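Local coordinates for putative mannose-1-phosphate guanylyl transferase (PDB 2CU2), which probably transfers a guanylyl group from GTP to mannose 1-phosphate, making GDP-mannose, at residues L42-P47 with G113-Y118; A46-P51 with E120-M125. One frame throughout, in Å; residues are numbered along the deposited sequence.

Overall arrangement
Contacts 1 and 2 follow one another along the same face of helix 115-128, their centres about 8 Å apart. Facing them is a continuous piece of chain: the end of helix 37-45 supplies residues 42-47 to contact 1, and the loop leading to strand 54-59 supplies 46-51 to contact 2, with Ala46 and Pro47 common to both ranges. Contact 1 is polar and aromatic, built on a salt bridge; contact 2 is purely aliphatic across its two segments. Their centres lie about 14 and 16 Å from the centre of the chain, on the same side of it, within the nucleotidyl transferase region. Together they join the end of helix 37-45 and its following loop to helix 115-128 as structural packing.

Contact 1 (L42-P47 with G113-Y118); sequences LERLAP and GDDEAY
Arg44 meets two residues of the first turn of helix 115-128, Asp115 with its NE and Tyr118 with its CD. The salt bridge is a nearly straight hydrogen bond: Arg44 NE lies 3.0 Å from Asp115 OD1, with an angle of 166° at the hydrogen. OD1 sits at the guanidinium edge, close to its plane, yet the N-H comes in from above the carboxylate plane, the two planes standing 82° apart. Meanwhile CD of Arg44 rests over one face of the Tyr118 ring, 3.5 Å from its centroid, a CH-pi contact; the guanidinium carbon is much farther off, so any cation-pi attraction is weak. The arginine chain runs extended through its first two torsions and bends at the third (chi3 -55°), which lifts NE away from the ring face to meet Asp115 OD1. With an alanine at Arg44, Asp115 would probably lose its charge partner here and the Tyr118 face its aliphatic cover.

Farther out, Phe251 meets the Tyr118 ring, and Val112 touches both Arg44 and Tyr118. The backbone O of Arg44 accepts from Arg119. Asp114 secures the start of the helix: Ala117 N donates to Asp114 OD1 at 3.1 Å. The arrangement is an N-capped helix start joined to the end of helix 37-45 within a GT-A-type nucleotidyltransferase domain.

Contact 2 (A46-P51 with E120-M125); sequences APLVPP and EALATM
Leu48 and Ala123 form the nearest backbone pair, their CA atoms 7.5 Å apart; residues 46-48 are coiled like a helix in their backbone torsions but lack its hydrogen-bond pattern, and Leu48, the last of the three, faces the regular helix containing 120-125. Between these backbones the contact is carried by Leu48, whose side chain sets out toward the helix, as that of Leu122 sets out toward the loop. One methyl does most of the touching: Leu48 CD2 lies 3.4 Å from Leu122 CB, tighter than usual for two carbons, and also approaches Leu122 CD1, at 3.9 Å. It therefore abuts the base of the Leu122 side chain as well as one of its branch ends, and the two leucines cross obliquely.

The other methyl of Leu48 takes a different neighbour, CD1 standing 4.3 Å from Ala123 CB. Leu48 has CG anti to its backbone N (chi1 -176°), which puts CG out toward the helix, and its chi2 of 63° turns CD2 to Leu122 and CD1 to Ala123. This is loop-on-helix packing in the nucleotidyltransferase domain, where the link from helix 37-45 to strand 54-59 passes beside helix 115-128.

The helix is regular here, with backbone bonds from Thr124 N to Glu120 O and from Met125 N to Ala121 O. Beyond the leucine pair, Leu122 also packs on Val189 of strand 184-192, and Met125 reaches Val189 and Ala191, so the same helix rests on the large mixed sheet. On the loop side, Arg119 touches both Pro47 and Leu48, while Pro50 O accepts a hydrogen bond from Thr54 OG1 just downstream.

Contact 1 (L42-P47 with G113-Y118)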
ATOM      1  N   LEU A  42      -6.346  -4.523 -30.213  1.00 33.02           N
ATOM      2  CA  LEU A  42      -7.093  -5.362 -31.146  1.00 35.86           C
ATOM      3  C   LEU A  42      -8.407  -4.694 -31.567  1.00 36.30           C
ATOM      4  O   LEU A  42      -8.798  -4.746 -32.733  1.00 39.09           O
ATOM      5  CB  LEU A  42      -7.373  -6.734 -30.511  1.00 35.10           C
ATOM      6  CG  LEU A  42      -6.138  -7.544 -30.072  1.00 35.62           C
ATOM      7  CD1 LEU A  42      -6.572  -8.793 -29.325  1.00 35.81           C
ATOM      8  CD2 LEU A  42      -5.300  -7.911 -31.286  1.00 32.78           C
ATOM      9  N   GLU A  43      -9.079  -4.061 -30.615  1.00 37.45           N
ATOM     10  CA  GLU A  43     -10.349  -3.392 -30.878  1.00 40.05           C
ATOM     11  C   GLU A  43     -10.147  -2.228 -31.840  1.00 39.59           C
ATOM     12  O   GLU A  43     -10.943  -1.993 -32.745  1.00 40.70           O
ATOM     13  CB  GLU A  43     -10.929  -2.892 -29.555  1.00 43.08           C
ATOM     14  CG  GLU A  43     -12.094  -1.952 -29.686  1.00 49.93           C
ATOM     15  CD  GLU A  43     -12.600  -1.486 -28.332  1.00 54.51           C
ATOM     16  OE1 GLU A  43     -13.440  -0.559 -28.306  1.00 58.45           O
ATOM     17  OE2 GLU A  43     -12.162  -2.049 -27.297  1.00 55.40           O
ATOM     18  N   ARG A  44      -9.055  -1.509 -31.625  1.00 38.27           N
ATOM     19  CA  ARG A  44      -8.667  -0.357 -32.421  1.00 37.84           C
ATOM     20  C   ARG A  44      -8.272  -0.767 -33.847  1.00 37.04           C
ATOM     21  O   ARG A  44      -8.467  -0.009 -34.807  1.00 35.69           O
ATOM     22  CB  ARG A  44      -7.489   0.310 -31.706  1.00 39.26           C
ATOM     23  CG  ARG A  44      -6.782   1.429 -32.420  1.00 41.14           C
ATOM     24  CD  ARG A  44      -5.634   1.902 -31.533  1.00 40.07           C
ATOM     25  NE  ARG A  44      -6.137   2.268 -30.214  1.00 42.25           N
ATOM     26  CZ  ARG A  44      -5.660   1.809 -29.060  1.00 42.07           C
ATOM     27  NH1 ARG A  44      -4.645   0.948 -29.040  1.00 36.85           N
ATOM     28  NH2 ARG A  44      -6.214   2.210 -27.921  1.00 40.30           N
ATOM     29  N   LEU A  45      -7.718  -1.969 -33.974  1.00 35.10           N
ATOM     30  CA  LEU A  45      -7.260  -2.474 -35.266  1.00 35.90           C
ATOM     31  C   LEU A  45      -8.334  -3.153 -36.118  1.00 36.43           C
ATOM     32  O   LEU A  45      -8.286  -3.075 -37.339  1.00 35.71           O
ATOM     33  CB  LEU A  45      -6.097  -3.454 -35.055  1.00 33.91           C
ATOM     34  CG  LEU A  45      -5.390  -4.049 -36.287  1.00 35.24           C
ATOM     35  CD1 LEU A  45      -4.763  -2.936 -37.106  1.00 32.36           C
ATOM     36  CD2 LEU A  45      -4.303  -5.034 -35.857  1.00 32.37           C
ATOM     37  N   ALA A  46      -9.294  -3.812 -35.472  1.00 37.56           N
ATOM     38  CA  ALA A  46     -10.349  -4.543 -36.176  1.00 39.31           C
ATOM     39  C   ALA A  46     -10.949  -3.859 -37.406  1.00 40.67           C
ATOM     40  O   ALA A  46     -10.989  -4.449 -38.483  1.00 41.92           O
ATOM     41  CB  ALA A  46     -11.462  -4.922 -35.201  1.00 40.19           C
ATOM     42  N   PRO A  47     -11.418  -2.607 -37.268  1.00 41.57           N
ATOM     43  CA  PRO A  47     -12.015  -1.889 -38.401  1.00 42.73           C
ATOM     44  C   PRO A  47     -11.095  -1.704 -39.604  1.00 43.11           C
ATOM     45  O   PRO A  47     -11.565  -1.579 -40.737  1.00 43.27           O
ATOM     46  CB  PRO A  47     -12.425  -0.548 -37.788  1.00 41.93           C
ATOM     47  CG  PRO A  47     -12.696  -0.902 -36.358  1.00 42.88           C
ATOM     48  CD  PRO A  47     -11.522  -1.804 -36.037  1.00 41.71           C
ATOM     49  N   GLY A 113      -5.100   7.361 -27.624  1.00 30.61           N
ATOM     50  CA  GLY A 113      -6.324   7.983 -27.158  1.00 32.75           C
ATOM     51  C   GLY A 113      -7.344   8.372 -28.211  1.00 34.28           C
ATOM     52  O   GLY A 113      -8.316   9.056 -27.894  1.00 34.84           O
ATOM     53  N   ASP A 114      -7.143   7.942 -29.452  1.00 34.82           N
ATOM     54  CA  ASP A 114      -8.080   8.269 -30.534  1.00 34.07           C
ATOM     55  C   ASP A 114      -7.990   7.160 -31.576  1.00 33.37           C
ATOM     56  O   ASP A 114      -7.179   7.231 -32.498  1.00 32.16           O
ATOM     57  CB  ASP A 114      -7.707   9.611 -31.170  1.00 33.27           C
ATOM     58  CG  ASP A 114      -8.802  10.158 -32.072  1.00 35.54           C
ATOM     59  OD1 ASP A 114      -9.564   9.357 -32.649  1.00 33.68           O
ATOM     60  OD2 ASP A 114      -8.892  11.399 -32.215  1.00 35.98           O
ATOM     61  N   ASP A 115      -8.826   6.139 -31.421  1.00 33.73           N
ATOM     62  CA  ASP A 115      -8.820   4.998 -32.322  1.00 35.88           C
ATOM     63  C   ASP A 115      -9.011   5.356 -33.792  1.00 36.68           C
ATOM     64  O   ASP A 115      -8.319   4.817 -34.664  1.00 36.62           O
ATOM     65  CB  ASP A 115      -9.887   3.989 -31.888  1.00 35.99           C
ATOM     66  CG  ASP A 115      -9.605   3.402 -30.517  1.00 37.71           C
ATOM     67  OD1 ASP A 115      -8.649   3.860 -29.858  1.00 37.47           O
ATOM     68  OD2 ASP A 115     -10.340   2.483 -30.095  1.00 38.84           O
ATOM     69  N   GLU A 116      -9.939   6.266 -34.070  1.00 36.51           N
ATOM     70  CA  GLU A 116     -10.195   6.666 -35.448  1.00 37.32           C
ATOM     71  C   GLU A 116      -8.980   7.349 -36.055  1.00 35.54           C
ATOM     72  O   GLU A 116      -8.566   7.015 -37.161  1.00 37.00           O
ATOM     73  CB  GLU A 116     -11.414   7.594 -35.530  1.00 40.25           C
ATOM     74  CG  GLU A 116     -12.733   6.914 -35.178  1.00 46.68           C
ATOM     75  CD  GLU A 116     -13.098   7.038 -33.701  1.00 50.41           C
ATOM     76  OE1 GLU A 116     -12.188   7.275 -32.870  1.00 48.49           O
ATOM     77  OE2 GLU A 116     -14.302   6.906 -33.370  1.00 51.09           O
ATOM     78  N   ALA A 117      -8.405   8.303 -35.335  1.00 34.69           N
ATOM     79  CA  ALA A 117      -7.235   9.007 -35.841  1.00 34.09           C
ATOM     80  C   ALA A 117      -6.076   8.021 -35.989  1.00 34.94           C
ATOM     81  O   ALA A 117      -5.225   8.178 -36.861  1.00 36.60           O
ATOM     82  CB  ALA A 117      -6.853  10.144 -34.897  1.00 33.00           C
ATOM     83  N   TYR A 118      -6.060   6.999 -35.140  1.00 34.16           N
ATOM     84  CA  TYR A 118      -5.013   5.986 -35.181  1.00 34.00           C
ATOM     85  C   TYR A 118      -5.153   5.193 -36.478  1.00 34.14           C
ATOM     86  O   TYR A 118      -4.173   4.977 -37.199  1.00 33.67           O
ATOM     87  CB  TYR A 118      -5.146   5.047 -33.980  1.00 33.16           C
ATOM     88  CG  TYR A 118      -4.092   3.961 -33.921  1.00 38.71           C
ATOM     89  CD1 TYR A 118      -2.930   4.122 -33.164  1.00 38.81           C
ATOM     90  CD2 TYR A 118      -4.278   2.750 -34.597  1.00 39.45           C
ATOM     91  CE1 TYR A 118      -1.978   3.103 -33.072  1.00 39.15           C
ATOM     92  CE2 TYR A 118      -3.337   1.722 -34.514  1.00 39.68           C
ATOM     93  CZ  TYR A 118      -2.189   1.904 -33.749  1.00 40.38           C
ATOM     94  OH  TYR A 118      -1.265   0.886 -33.660  1.00 39.04           O
TER

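Contact 2 (A46-P51 with E120-M125)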
ATOM      1  N   ALA A  46      -9.294  -3.812 -35.472  1.00 37.56           N
ATOM      2  CA  ALA A  46     -10.349  -4.543 -36.176  1.00 39.31           C
ATOM      3  C   ALA A  46     -10.949  -3.859 -37.406  1.00 40.67           C
ATOM      4  O   ALA A  46     -10.989  -4.449 -38.483  1.00 41.92           O
ATOM      5  CB  ALA A  46     -11.462  -4.922 -35.201  1.00 40.19           C
ATOM      6  N   PRO A  47     -11.418  -2.607 -37.268  1.00 41.57           N
ATOM      7  CA  PRO A  47     -12.015  -1.889 -38.401  1.00 42.73           C
ATOM      8  C   PRO A  47     -11.095  -1.704 -39.604  1.00 43.11           C
ATOM      9  O   PRO A  47     -11.565  -1.579 -40.737  1.00 43.27           O
ATOM     10  CB  PRO A  47     -12.425  -0.548 -37.788  1.00 41.93           C
ATOM     11  CG  PRO A  47     -12.696  -0.902 -36.358  1.00 42.88           C
ATOM     12  CD  PRO A  47     -11.522  -1.804 -36.037  1.00 41.71           C
ATOM     13  N   LEU A  48      -9.787  -1.678 -39.360  1.00 43.05           N
ATOM     14  CA  LEU A  48      -8.825  -1.493 -40.436  1.00 41.96           C
ATOM     15  C   LEU A  48      -8.339  -2.821 -41.006  1.00 41.69           C
ATOM     16  O   LEU A  48      -8.312  -3.006 -42.222  1.00 41.43           O
ATOM     17  CB  LEU A  48      -7.631  -0.676 -39.941  1.00 42.02           C
ATOM     18  CG  LEU A  48      -6.579  -0.334 -41.002  1.00 41.96           C
ATOM     19  CD1 LEU A  48      -7.211   0.544 -42.070  1.00 40.47           C
ATOM     20  CD2 LEU A  48      -5.397   0.376 -40.360  1.00 41.22           C
ATOM     21  N   VAL A  49      -7.949  -3.742 -40.130  1.00 41.34           N
ATOM     22  CA  VAL A  49      -7.474  -5.054 -40.565  1.00 41.54           C
ATOM     23  C   VAL A  49      -8.268  -6.119 -39.823  1.00 42.85           C
ATOM     24  O   VAL A  49      -8.243  -6.182 -38.596  1.00 42.70           O
ATOM     25  CB  VAL A  49      -5.961  -5.242 -40.273  1.00 42.09           C
ATOM     26  CG1 VAL A  49      -5.481  -6.585 -40.823  1.00 42.75           C
ATOM     27  CG2 VAL A  49      -5.165  -4.114 -40.907  1.00 40.48           C
ATOM     28  N   PRO A  50      -9.002  -6.966 -40.561  1.00 43.95           N
ATOM     29  CA  PRO A  50      -9.793  -8.011 -39.910  1.00 43.82           C
ATOM     30  C   PRO A  50      -8.968  -8.995 -39.084  1.00 43.58           C
ATOM     31  O   PRO A  50      -7.775  -9.176 -39.310  1.00 43.56           O
ATOM     32  CB  PRO A  50     -10.518  -8.677 -41.080  1.00 44.25           C
ATOM     33  CG  PRO A  50      -9.573  -8.473 -42.230  1.00 44.22           C
ATOM     34  CD  PRO A  50      -9.128  -7.046 -42.028  1.00 44.04           C
ATOM     35  N   PRO A  51      -9.604  -9.626 -38.088  1.00 44.23           N
ATOM     36  CA  PRO A  51      -8.946 -10.583 -37.208  1.00 45.36           C
ATOM     37  C   PRO A  51      -8.318 -11.744 -37.987  1.00 46.48           C
ATOM     38  O   PRO A  51      -7.240 -12.223 -37.679  1.00 45.07           O
ATOM     39  CB  PRO A  51      -9.984 -11.095 -36.215  1.00 45.41           C
ATOM     40  CG  PRO A  51     -11.055 -10.022 -36.118  1.00 44.34           C
ATOM     41  CD  PRO A  51     -10.921  -9.319 -37.551  1.00 43.79           C
ATOM     42  N   GLU A 120      -6.723   6.123 -39.208  1.00 35.35           N
ATOM     43  CA  GLU A 120      -6.481   6.998 -40.348  1.00 35.83           C
ATOM     44  C   GLU A 120      -4.983   7.113 -40.617  1.00 35.25           C
ATOM     45  O   GLU A 120      -4.554   7.121 -41.773  1.00 33.48           O
ATOM     46  CB  GLU A 120      -7.119   8.372 -40.106  1.00 39.58           C
ATOM     47  CG  GLU A 120      -8.631   8.345 -40.315  1.00 45.88           C
ATOM     48  CD  GLU A 120      -9.322   9.653 -39.966  1.00 49.75           C
ATOM     49  OE1 GLU A 120      -8.642  10.580 -39.474  1.00 51.32           O
ATOM     50  OE2 GLU A 120     -10.554   9.746 -40.173  1.00 50.56           O
ATOM     51  N   ALA A 121      -4.183   7.170 -39.555  1.00 34.65           N
ATOM     52  CA  ALA A 121      -2.729   7.252 -39.711  1.00 34.27           C
ATOM     53  C   ALA A 121      -2.180   5.960 -40.331  1.00 33.14           C
ATOM     54  O   ALA A 121      -1.301   5.999 -41.199  1.00 32.90           O
ATOM     55  CB  ALA A 121      -2.066   7.500 -38.360  1.00 32.34           C
ATOM     56  N   LEU A 122      -2.686   4.820 -39.877  1.00 33.43           N
ATOM     57  CA  LEU A 122      -2.240   3.532 -40.401  1.00 35.52           C
ATOM     58  C   LEU A 122      -2.656   3.363 -41.860  1.00 36.08           C
ATOM     59  O   LEU A 122      -1.890   2.843 -42.671  1.00 34.60           O
ATOM     60  CB  LEU A 122      -2.816   2.383 -39.572  1.00 36.62           C
ATOM     61  CG  LEU A 122      -2.132   2.102 -38.231  1.00 39.69           C
ATOM     62  CD1 LEU A 122      -2.740   0.859 -37.586  1.00 39.93           C
ATOM     63  CD2 LEU A 122      -0.657   1.891 -38.462  1.00 40.49           C
ATOM     64  N   ALA A 123      -3.874   3.794 -42.184  1.00 34.87           N
ATOM     65  CA  ALA A 123      -4.372   3.700 -43.555  1.00 35.66           C
ATOM     66  C   ALA A 123      -3.423   4.468 -44.460  1.00 36.14           C
ATOM     67  O   ALA A 123      -3.057   4.005 -45.545  1.00 35.51           O
ATOM     68  CB  ALA A 123      -5.780   4.286 -43.652  1.00 35.58           C
ATOM     69  N   THR A 124      -3.012   5.645 -44.001  1.00 35.71           N
ATOM     70  CA  THR A 124      -2.100   6.470 -44.780  1.00 35.02           C
ATOM     71  C   THR A 124      -0.727   5.818 -44.916  1.00 34.81           C
ATOM     72  O   THR A 124      -0.056   5.977 -45.933  1.00 35.59           O
ATOM     73  CB  THR A 124      -1.958   7.861 -44.151  1.00 34.81           C
ATOM     74  OG1 THR A 124      -3.239   8.505 -44.166  1.00 36.91           O
ATOM     75  CG2 THR A 124      -0.966   8.705 -44.926  1.00 33.30           C
ATOM     76  N   MET A 125      -0.314   5.071 -43.897  1.00 33.94           N
ATOM     77  CA  MET A 125       0.977   4.393 -43.943  1.00 33.73           C
ATOM     78  C   MET A 125       0.949   3.295 -45.003  1.00 34.49           C
ATOM     79  O   MET A 125       1.916   3.102 -45.735  1.00 34.42           O
ATOM     80  CB  MET A 125       1.314   3.800 -42.573  1.00 33.31           C
ATOM     81  CG  MET A 125       1.908   4.814 -41.591  1.00 32.54           C
ATOM     82  SD  MET A 125       2.230   4.115 -39.950  1.00 33.51           S
ATOM     83  CE  MET A 125       3.359   2.776 -40.366  1.00 33.38           C
TER